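Long-range contacts in MccF (Escherichia coli, PDB 4IIY), which confers self-immunity to the peptide-nucleotide antibiotic microcin C7, probably as a serine carboxypeptidase of the S66 family that cleaves the toxic compound: residues Asn61-Gly66 / Pro166-Ser171; Gly153-Thr158 / Trp257-Arg262; Lys274-Val279 / Asp307-Lys312. The protein carries 1 engineered substitution. One frame throughout, in Å; residues are numbered along the deposited sequence.

Contact 1: Asn61-Gly66 / Pro166-Ser171; sequences NRFFRG and PALIPS
Arg62 reaches from helix 60-72 to two successive backbone carbonyls of 166-171. Its NE gives a hydrogen bond to Ile169 O at 2.9 Å; the bond is bent to 140°, and the donor sits above the carbonyl plane. Its NH2 meets Pro170 O at 2.8 Å almost straight, at 175°, with the oxygen in the guanidinium plane. The side chain leaves with CG anti to the backbone N (chi1 -170°) and runs extended to NE, which brings the guanidinium edge to both oxygens. NH2 also forms a salt bridge with Glu174, and NH1 gives a hydrogen bond to Trp213 O. Helix 60-72 thus packs on the short, weakly bonded helix 168-172, which follows strand 162-164 of the six-stranded mixed sheet and carries Pro170 of the ligand pocket. Within 166-171, Ser171 OG accepts from Ala167 N at 3.0 Å. Apolar groups fill in beside the polar pair. Leu168 CD2 meets the edge of the Phe63 ring, 3.7 Å from CE1. Ile169 CD1 lies 3.8 Å from Phe63 CB, and Ile169 CG2 lies 4.0 Å from Arg62 CG. Gly66 O touches Leu168 CD1, and a CB on that glycine would collide with Leu168 O.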
loop_
_atom_site.group_PDB
_atom_site.type_symbol
_atom_site.label_atom_id
_atom_site.label_comp_id
_atom_site.label_asym_id
_atom_site.label_seq_id
_atom_site.Cartn_x
_atom_site.Cartn_y
_atom_site.Cartn_z
ATOM N N ASN B 61 -7.012 25.449 -13.927
ATOM C CA ASN B 61 -7.494 26.689 -13.323
ATOM C C ASN B 61 -6.905 26.877 -11.929
ATOM O O ASN B 61 -6.440 27.960 -11.583
ATOM C CB ASN B 61 -9.023 26.728 -13.289
ATOM C CG ASN B 61 -9.636 26.535 -14.663
ATOM O OD1 ASN B 61 -9.123 27.024 -15.678
ATOM N ND2 ASN B 61 -10.740 25.803 -14.707
ATOM N N ARG B 62 -6.908 25.811 -11.137
ATOM C CA ARG B 62 -6.346 25.881 -9.797
ATOM C C ARG B 62 -4.836 26.137 -9.859
ATOM O O ARG B 62 -4.284 26.889 -9.048
ATOM C CB ARG B 62 -6.648 24.601 -9.013
ATOM C CG ARG B 62 -6.285 24.709 -7.530
ATOM C CD ARG B 62 -6.732 23.500 -6.762
ATOM N NE ARG B 62 -6.520 23.563 -5.316
ATOM C CZ ARG B 62 -7.487 23.704 -4.411
ATOM N NH1 ARG B 62 -8.753 23.903 -4.772
ATOM N NH2 ARG B 62 -7.183 23.647 -3.123
ATOM N N PHE B 63 -4.170 25.500 -10.818
ATOM C CA PHE B 63 -2.743 25.727 -11.063
ATOM C C PHE B 63 -2.471 27.214 -11.327
ATOM O O PHE B 63 -1.600 27.822 -10.701
ATOM C CB PHE B 63 -2.297 24.837 -12.234
ATOM C CG PHE B 63 -0.931 25.157 -12.800
ATOM C CD1 PHE B 63 0.194 25.235 -11.995
ATOM C CD2 PHE B 63 -0.773 25.328 -14.174
ATOM C CE1 PHE B 63 1.442 25.515 -12.541
ATOM C CE2 PHE B 63 0.478 25.599 -14.723
ATOM C CZ PHE B 63 1.579 25.694 -13.901
ATOM N N PHE B 64 -3.229 27.818 -12.239
ATOM C CA PHE B 64 -3.045 29.239 -12.541
ATOM C C PHE B 64 -3.313 30.126 -11.321
ATOM O O PHE B 64 -2.621 31.120 -11.108
ATOM C CB PHE B 64 -3.931 29.679 -13.712
ATOM C CG PHE B 64 -3.393 29.299 -15.072
ATOM C CD1 PHE B 64 -2.193 28.617 -15.209
ATOM C CD2 PHE B 64 -4.096 29.637 -16.218
ATOM C CE1 PHE B 64 -1.708 28.279 -16.469
ATOM C CE2 PHE B 64 -3.617 29.302 -17.473
ATOM C CZ PHE B 64 -2.422 28.626 -17.596
ATOM N N ARG B 65 -4.313 29.776 -10.517
ATOM C CA ARG B 65 -4.569 30.538 -9.297
ATOM C C ARG B 65 -3.383 30.444 -8.319
ATOM O O ARG B 65 -3.001 31.436 -7.704
ATOM C CB ARG B 65 -5.880 30.096 -8.636
ATOM C CG ARG B 65 -6.228 30.869 -7.368
ATOM C CD ARG B 65 -7.662 30.607 -6.905
ATOM N NE ARG B 65 -7.951 29.182 -6.787
ATOM C CZ ARG B 65 -8.765 28.500 -7.592
ATOM N NH1 ARG B 65 -9.392 29.105 -8.605
ATOM N NH2 ARG B 65 -8.936 27.200 -7.388
ATOM N N GLY B 66 -2.802 29.257 -8.171
ATOM C CA GLY B 66 -1.648 29.085 -7.295
ATOM C C GLY B 66 -0.412 29.829 -7.782
ATOM O O GLY B 66 0.313 30.434 -6.983
ATOM N N PRO B 166 3.355 22.677 1.652
ATOM C CA PRO B 166 2.566 22.996 0.461
ATOM C C PRO B 166 3.098 22.476 -0.866
ATOM O O PRO B 166 4.299 22.537 -1.150
ATOM C CB PRO B 166 2.594 24.528 0.432
ATOM C CG PRO B 166 2.690 24.922 1.856
ATOM C CD PRO B 166 3.429 23.820 2.579
ATOM N N ALA B 167 2.162 21.986 -1.674
ATOM C CA ALA B 167 2.346 21.767 -3.102
ATOM C C ALA B 167 1.570 22.861 -3.832
ATOM O O ALA B 167 0.508 23.304 -3.382
ATOM C CB ALA B 167 1.858 20.380 -3.506
ATOM N N LEU B 168 2.096 23.302 -4.964
ATOM C CA LEU B 168 1.595 24.496 -5.621
ATOM C C LEU B 168 0.091 24.463 -5.888
ATOM O O LEU B 168 -0.626 25.415 -5.550
ATOM C CB LEU B 168 2.379 24.711 -6.909
ATOM C CG LEU B 168 1.955 25.879 -7.804
ATOM C CD1 LEU B 168 2.104 27.199 -7.092
ATOM C CD2 LEU B 168 2.754 25.853 -9.110
ATOM N N ILE B 169 -0.378 23.375 -6.477
ATOM C CA ILE B 169 -1.763 23.300 -6.928
ATOM C C ILE B 169 -2.766 23.113 -5.776
ATOM O O ILE B 169 -3.632 23.966 -5.563
ATOM C CB ILE B 169 -1.933 22.276 -8.084
ATOM C CG1 ILE B 169 -1.074 22.700 -9.284
ATOM C CG2 ILE B 169 -3.402 22.128 -8.464
ATOM C CD1 ILE B 169 -1.078 21.704 -10.436
ATOM N N PRO B 170 -2.660 22.022 -5.002
ATOM C CA PRO B 170 -3.662 21.868 -3.942
ATOM C C PRO B 170 -3.517 22.924 -2.852
ATOM O O PRO B 170 -4.519 23.395 -2.323
ATOM C CB PRO B 170 -3.379 20.465 -3.381
ATOM C CG PRO B 170 -1.949 20.201 -3.720
ATOM C CD PRO B 170 -1.725 20.886 -5.050
ATOM N N SER B 171 -2.293 23.307 -2.513
ATOM C CA SER B 171 -2.118 24.171 -1.351
ATOM C C SER B 171 -2.285 25.653 -1.668
ATOM O O SER B 171 -2.991 26.375 -0.966
ATOM C CB SER B 171 -0.751 23.936 -0.703
ATOM O OG SER B 171 -0.523 22.561 -0.443
#

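Contact 2: Gly153-Thr158 / Trp257-Arg262; sequences GIYAKT and WMPEIR. With EDO (1,2-ethanediol), chain M.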
loop_
_atom_site.group_PDB
_atom_site.type_symbol
_atom_site.label_atom_id
_atom_site.label_comp_id
_atom_site.label_asym_id
_atom_site.label_seq_id
_atom_site.Cartn_x
_atom_site.Cartn_y
_atom_site.Cartn_z
ATOM N N GLY B 153 13.104 9.657 0.557
ATOM C CA GLY B 153 14.195 9.051 -0.178
ATOM C C GLY B 153 15.420 9.945 -0.274
ATOM O O GLY B 153 16.558 9.488 -0.137
ATOM N N ILE B 154 15.202 11.233 -0.508
ATOM C CA ILE B 154 16.299 12.191 -0.563
ATOM C C ILE B 154 16.974 12.302 0.801
ATOM O O ILE B 154 18.205 12.318 0.896
ATOM C CB ILE B 154 15.820 13.562 -1.089
ATOM C CG1 ILE B 154 15.508 13.455 -2.583
ATOM C CG2 ILE B 154 16.854 14.639 -0.818
ATOM C CD1 ILE B 154 14.787 14.658 -3.165
ATOM N N TYR B 155 16.188 12.357 1.866
ATOM C CA TYR B 155 16.764 12.375 3.208
ATOM C C TYR B 155 17.611 11.124 3.466
ATOM O O TYR B 155 18.738 11.204 3.973
ATOM C CB TYR B 155 15.656 12.510 4.264
ATOM C CG TYR B 155 16.162 12.407 5.683
ATOM C CD1 TYR B 155 16.875 13.440 6.268
ATOM C CD2 TYR B 155 15.942 11.256 6.435
ATOM C CE1 TYR B 155 17.346 13.333 7.569
ATOM C CE2 TYR B 155 16.404 11.144 7.735
ATOM C CZ TYR B 155 17.104 12.187 8.296
ATOM O OH TYR B 155 17.565 12.059 9.593
ATOM N N ALA B 156 17.074 9.962 3.119
ATOM C CA ALA B 156 17.781 8.699 3.331
ATOM C C ALA B 156 19.129 8.675 2.612
ATOM O O ALA B 156 20.124 8.190 3.162
ATOM C CB ALA B 156 16.914 7.511 2.898
ATOM N N LYS B 157 19.168 9.202 1.391
ATOM C CA LYS B 157 20.383 9.161 0.580
ATOM C C LYS B 157 21.392 10.259 0.887
ATOM O O LYS B 157 22.595 10.065 0.673
ATOM C CB LYS B 157 20.023 9.228 -0.903
ATOM C CG LYS B 157 19.471 7.936 -1.465
ATOM C CD LYS B 157 20.566 6.870 -1.538
ATOM C CE LYS B 157 20.061 5.569 -2.133
ATOM N NZ LYS B 157 21.146 4.544 -2.169
ATOM N N THR B 158 20.927 11.411 1.370
ATOM C CA THR B 158 21.781 12.599 1.439
ATOM C C THR B 158 21.844 13.258 2.807
ATOM O O THR B 158 22.740 14.074 3.054
ATOM C CB THR B 158 21.344 13.702 0.439
ATOM O OG1 THR B 158 20.106 14.280 0.875
ATOM C CG2 THR B 158 21.184 13.147 -0.965
ATOM N N TRP B 257 15.941 3.556 0.347
ATOM C CA TRP B 257 15.341 4.895 0.338
ATOM C C TRP B 257 14.392 5.156 1.509
ATOM O O TRP B 257 13.930 6.279 1.690
ATOM C CB TRP B 257 14.636 5.178 -0.999
ATOM C CG TRP B 257 15.603 5.364 -2.120
ATOM C CD1 TRP B 257 16.228 6.523 -2.477
ATOM C CD2 TRP B 257 16.057 4.363 -3.042
ATOM N NE1 TRP B 257 17.047 6.305 -3.559
ATOM C CE2 TRP B 257 16.965 4.986 -3.923
ATOM C CE3 TRP B 257 15.786 3.001 -3.202
ATOM C CZ2 TRP B 257 17.602 4.292 -4.956
ATOM C CZ3 TRP B 257 16.422 2.312 -4.218
ATOM C CH2 TRP B 257 17.322 2.957 -5.084
ATOM N N MET B 258 14.096 4.131 2.302
ATOM C CA MET B 258 13.299 4.330 3.505
ATOM C C MET B 258 14.220 4.670 4.674
ATOM O O MET B 258 15.038 3.840 5.079
ATOM C CB MET B 258 12.476 3.082 3.833
ATOM C CG MET B 258 11.711 3.208 5.136
ATOM S SD MET B 258 10.418 4.473 5.062
ATOM C CE MET B 258 10.161 4.734 6.826
ATOM N N PRO B 259 14.101 5.886 5.225
ATOM C CA PRO B 259 14.952 6.218 6.376
ATOM C C PRO B 259 14.720 5.249 7.528
ATOM O O PRO B 259 13.584 4.912 7.840
ATOM C CB PRO B 259 14.488 7.620 6.785
ATOM C CG PRO B 259 13.689 8.142 5.639
ATOM C CD PRO B 259 13.160 6.968 4.882
ATOM N N GLU B 260 15.801 4.806 8.159
ATOM C CA GLU B 260 15.698 3.938 9.325
ATOM C C GLU B 260 15.042 4.702 10.471
ATOM O O GLU B 260 15.470 5.810 10.804
ATOM C CB GLU B 260 17.079 3.445 9.773
ATOM C CG GLU B 260 17.020 2.517 10.985
ATOM C CD GLU B 260 18.378 2.244 11.609
ATOM O OE1 GLU B 260 19.281 3.095 11.484
ATOM O OE2 GLU B 260 18.534 1.175 12.236
ATOM N N ILE B 261 14.017 4.103 11.064
ATOM C CA ILE B 261 13.389 4.637 12.267
ATOM C C ILE B 261 14.145 4.117 13.477
ATOM O O ILE B 261 14.473 2.932 13.551
ATOM C CB ILE B 261 11.908 4.244 12.336
ATOM C CG1 ILE B 261 11.160 4.920 11.184
ATOM C CG2 ILE B 261 11.302 4.635 13.685
ATOM C CD1 ILE B 261 9.719 4.465 11.004
ATOM N N ARG B 262 14.441 5.014 14.410
ATOM C CA ARG B 262 15.307 4.671 15.528
ATOM C C ARG B 262 14.648 4.930 16.864
ATOM O O ARG B 262 13.703 5.710 16.964
ATOM C CB ARG B 262 16.614 5.457 15.437
ATOM C CG ARG B 262 17.421 5.122 14.186
ATOM C CD ARG B 262 18.870 5.569 14.299
ATOM N NE ARG B 262 19.044 6.978 13.965
ATOM C CZ ARG B 262 19.381 7.424 12.759
ATOM N NH1 ARG B 262 19.580 6.569 11.765
ATOM N NH2 ARG B 262 19.520 8.726 12.548
HETATM C C1 EDO M . 11.226 1.252 9.083
HETATM O O1 EDO M . 10.947 0.054 9.825
HETATM C C2 EDO M . 12.729 1.412 8.926
HETATM O O2 EDO M . 13.302 1.495 10.235
#
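Trp257 and Lys157 make the main side-chain contact. It is of CH-pi type: Lys157 CE lies over one face of the indole, 3.8 Å from the centroid of the five-membered ring and 3.4 Å from NE1. The lysine chain bends at chi2 (-70°), which lays CG and CE along the indole. NZ adds an off-centre cation-pi contact, 4.9 Å from the centroid of the Trp257 six-membered ring. Its stronger polar partner is Glu256, in a salt bridge.

The second kind is contact with the Trp257 carbonyl. Gly153 CA makes a C-H...O contact to Trp257 O at 3.4 Å, and Ala156 CB touches the same oxygen. A CB at Gly153 would crowd the indole.

The third kind is apolar packing. Pro259 CG meets the Tyr155 ring edge, 3.9 Å from CD2, and also touches Ala156 CB, while Tyr155 OH bonds Arg240. 1,2-Ethanediol O2 takes a hydrogen bond from Ile261 N at 2.8 Å.

The contact joins helix 148-158 of the N-terminal domain to the loop before strand 266-270 of the C-terminal domain. With no hydrogen bond across the segments, they meet by apolar, CH-pi and C-H...O contacts, while polar links run through Glu256 and Arg240.

Contact 3: Lys274-Val279 / Asp307-Lys312; sequences KSIATV and DCAGSK. With 1EI (5'-O-(L-alpha-glutamylsulfamoyl)inosine), chain K.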
loop_
_atom_site.group_PDB
_atom_site.type_symbol
_atom_site.label_atom_id
_atom_site.label_comp_id
_atom_site.label_asym_id
_atom_site.label_seq_id
_atom_site.Cartn_x
_atom_site.Cartn_y
_atom_site.Cartn_z
ATOM N N LYS B 274 -9.013 7.596 3.177
ATOM C CA LYS B 274 -8.969 6.152 3.338
ATOM C C LYS B 274 -10.145 5.606 4.113
ATOM O O LYS B 274 -10.752 6.290 4.946
ATOM C CB LYS B 274 -7.690 5.713 4.056
ATOM C CG LYS B 274 -6.414 6.137 3.376
ATOM C CD LYS B 274 -6.364 5.702 1.920
ATOM C CE LYS B 274 -5.017 6.044 1.308
ATOM N NZ LYS B 274 -5.032 5.881 -0.158
ATOM N N SER B 275 -10.447 4.345 3.835
ATOM C CA SER B 275 -11.351 3.582 4.672
ATOM C C SER B 275 -10.661 3.193 5.976
ATOM O O SER B 275 -9.429 3.047 6.043
ATOM C CB SER B 275 -11.773 2.311 3.945
ATOM O OG SER B 275 -10.672 1.425 3.841
ATOM N N ILE B 276 -11.462 3.015 7.008
ATOM C CA ILE B 276 -10.988 2.494 8.270
ATOM C C ILE B 276 -10.293 1.143 8.059
ATOM O O ILE B 276 -9.314 0.844 8.742
ATOM C CB ILE B 276 -12.154 2.437 9.292
ATOM C CG1 ILE B 276 -11.670 1.947 10.653
ATOM C CG2 ILE B 276 -13.314 1.587 8.767
ATOM C CD1 ILE B 276 -12.642 2.257 11.780
ATOM N N ALA B 277 -10.767 0.344 7.104
ATOM C CA ALA B 277 -10.100 -0.924 6.793
ATOM C C ALA B 277 -8.642 -0.710 6.395
ATOM O O ALA B 277 -7.747 -1.421 6.868
ATOM C CB ALA B 277 -10.849 -1.673 5.707
ATOM N N THR B 278 -8.402 0.266 5.524
ATOM C CA THR B 278 -7.045 0.565 5.074
ATOM C C THR B 278 -6.210 1.144 6.213
ATOM O O THR B 278 -5.027 0.810 6.360
ATOM C CB THR B 278 -7.062 1.549 3.887
ATOM O OG1 THR B 278 -7.673 0.907 2.765
ATOM C CG2 THR B 278 -5.651 1.961 3.501
ATOM N N VAL B 279 -6.807 2.015 7.017
ATOM C CA VAL B 279 -6.088 2.575 8.153
ATOM C C VAL B 279 -5.644 1.492 9.146
ATOM O O VAL B 279 -4.500 1.511 9.609
ATOM C CB VAL B 279 -6.896 3.713 8.814
ATOM C CG1 VAL B 279 -6.324 4.093 10.161
ATOM C CG2 VAL B 279 -6.941 4.928 7.885
ATOM N N ASP B 307 -13.197 7.601 6.049
ATOM C CA ASP B 307 -14.432 6.830 5.906
ATOM C C ASP B 307 -14.466 5.742 6.979
ATOM O O ASP B 307 -13.785 4.721 6.864
ATOM C CB ASP B 307 -14.502 6.236 4.497
ATOM C CG ASP B 307 -15.590 5.188 4.347
ATOM O OD1 ASP B 307 -16.499 5.128 5.191
ATOM O OD2 ASP B 307 -15.527 4.415 3.364
ATOM N N CYS B 308 -15.261 5.958 8.022
ATOM C CA CYS B 308 -15.283 5.047 9.166
ATOM C C CYS B 308 -16.239 3.871 8.976
ATOM O O CYS B 308 -16.456 3.087 9.900
ATOM C CB CYS B 308 -15.629 5.810 10.450
ATOM S SG CYS B 308 -17.297 6.509 10.474
ATOM N N ALA B 309 -16.813 3.758 7.782
ATOM C CA ALA B 309 -17.673 2.619 7.442
ATOM C C ALA B 309 -18.874 2.466 8.379
ATOM O O ALA B 309 -19.343 1.349 8.621
ATOM C CB ALA B 309 -16.856 1.320 7.386
ATOM N N GLY B 310 -19.374 3.582 8.895
ATOM C CA GLY B 310 -20.528 3.560 9.781
ATOM C C GLY B 310 -20.222 3.245 11.237
ATOM O O GLY B 310 -21.120 3.277 12.082
ATOM N N SER B 311 -18.959 2.960 11.548
ATOM C CA SER B 311 -18.562 2.566 12.900
ATOM C C SER B 311 -18.460 3.741 13.865
ATOM O O SER B 311 -18.431 3.551 15.085
ATOM C CB SER B 311 -17.206 1.868 12.872
ATOM O OG SER B 311 -16.166 2.805 12.620
ATOM N N LYS B 312 -18.362 4.944 13.309
ATOM C CA LYS B 312 -18.148 6.168 14.082
ATOM C C LYS B 312 -16.795 6.221 14.791
ATOM O O LYS B 312 -16.553 7.109 15.605
ATOM C CB LYS B 312 -19.299 6.410 15.065
ATOM C CG LYS B 312 -20.624 6.670 14.359
ATOM C CD LYS B 312 -21.732 7.040 15.330
ATOM C CE LYS B 312 -23.041 7.281 14.590
ATOM N NZ LYS B 312 -24.203 7.346 15.520
HETATM O O6 1EI K . -10.997 16.682 -8.386
HETATM C C6 1EI K . -10.694 16.976 -7.209
HETATM N N1 1EI K . -11.594 17.524 -6.367
HETATM C C2 1EI K . -11.281 17.849 -5.101
HETATM N N3 1EI K . -10.060 17.662 -4.575
HETATM C C5 1EI K . -9.329 16.737 -6.705
HETATM C C4 1EI K . -9.072 17.122 -5.320
HETATM N N7 1EI K . -8.173 16.241 -7.191
HETATM C C8 1EI K . -7.252 16.298 -6.199
HETATM N N9 1EI K . -7.799 16.822 -5.091
HETATM C "C1'" 1EI K . -7.122 17.037 -3.801
HETATM O "O4'" 1EI K . -5.739 17.317 -3.967
HETATM C "C2'" 1EI K . -7.190 15.751 -3.005
HETATM O "O2'" 1EI K . -8.360 15.744 -2.186
HETATM C "C3'" 1EI K . -5.922 15.786 -2.181
HETATM O "O3'" 1EI K . -6.232 16.181 -0.847
HETATM C "C4'" 1EI K . -5.049 16.859 -2.808
HETATM C "C5'" 1EI K . -3.668 16.328 -3.170
HETATM O "O5'" 1EI K . -3.762 15.292 -4.152
HETATM S SBF 1EI K . -2.548 14.378 -4.368
HETATM O OAE 1EI K . -2.530 13.956 -5.752
HETATM O OAF 1EI K . -1.389 15.158 -4.022
HETATM N NAQ 1EI K . -2.718 13.192 -3.389
HETATM C C 1EI K . -1.820 12.215 -3.139
HETATM O O 1EI K . -0.701 12.088 -3.623
HETATM C CA 1EI K . -2.232 11.192 -2.120
HETATM N N 1EI K . -3.604 11.407 -1.696
HETATM C CB 1EI K . -2.035 9.790 -2.688
HETATM C CG 1EI K . -1.548 8.823 -1.612
HETATM C CD 1EI K . -2.705 8.346 -0.763
HETATM O OE1 1EI K . -3.767 9.001 -0.765
HETATM O OE2 1EI K . -2.549 7.311 -0.093
#
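Ile276 and Asp307 have the most surface buried here, and their backbones bond directly. Ile276 N gives a hydrogen bond to Asp307 O at 2.9 Å, and Asp307 N gives one to Lys274 O at 3.0 Å, nearly straight at 171°. Together they form a single beta bridge between Ser275 and Asp307. The Ile276 side chain leans on the type I' turn from Cys308 to Ser311: CG2 lies 3.8 Å from Ala309 CB, and CD1 lies 3.7 Å from Ser311 OG. With CG anti to N (chi1 168°), Asp307 OD1 accepts from Ala309 N, an Asx turn. Ser311 OG gives a hydrogen bond to Cys308 O on an in-plane lone pair of that oxygen.

CB of Lys274 is turned away from 307-312, and NZ gives a hydrogen bond to OE2 of the bound ligand's glutamyl carboxylate at 2.9 Å. An alanine here would remove that ammonium group and would probably leave the carboxylate without this charged partner.

Ser275 is the N-cap of helix 276-288. The bridge ties the start of this helix to the loop between strand 297-301 and helix 315-323. Tyr89 of the second subunit packs on Ile276 of the helix and Ala309 of the loop.

How the contacts relate
Contacts 1 and 3 both reach the bound glutamyl sulfamoyl inosine, from different parts of the chain. Contact 1 supplies Pro170, whose side chain comes within about 4 Å of the ligand and about 7 Å from the side chains of the predicted charge-relay His338 and the engineered Ala145 at the predicted nucleophile position. Contact 3 supplies Lys274, about 8 Å from His338, side chain to side chain. The centres of the two contacts are about 29 Å apart, yet the ligand meets a residue of each. Contact 2 lies away from the annotated sites, its centre about 28 Å from that of contact 1. Its segments alternate with those of contact 1 along the chain.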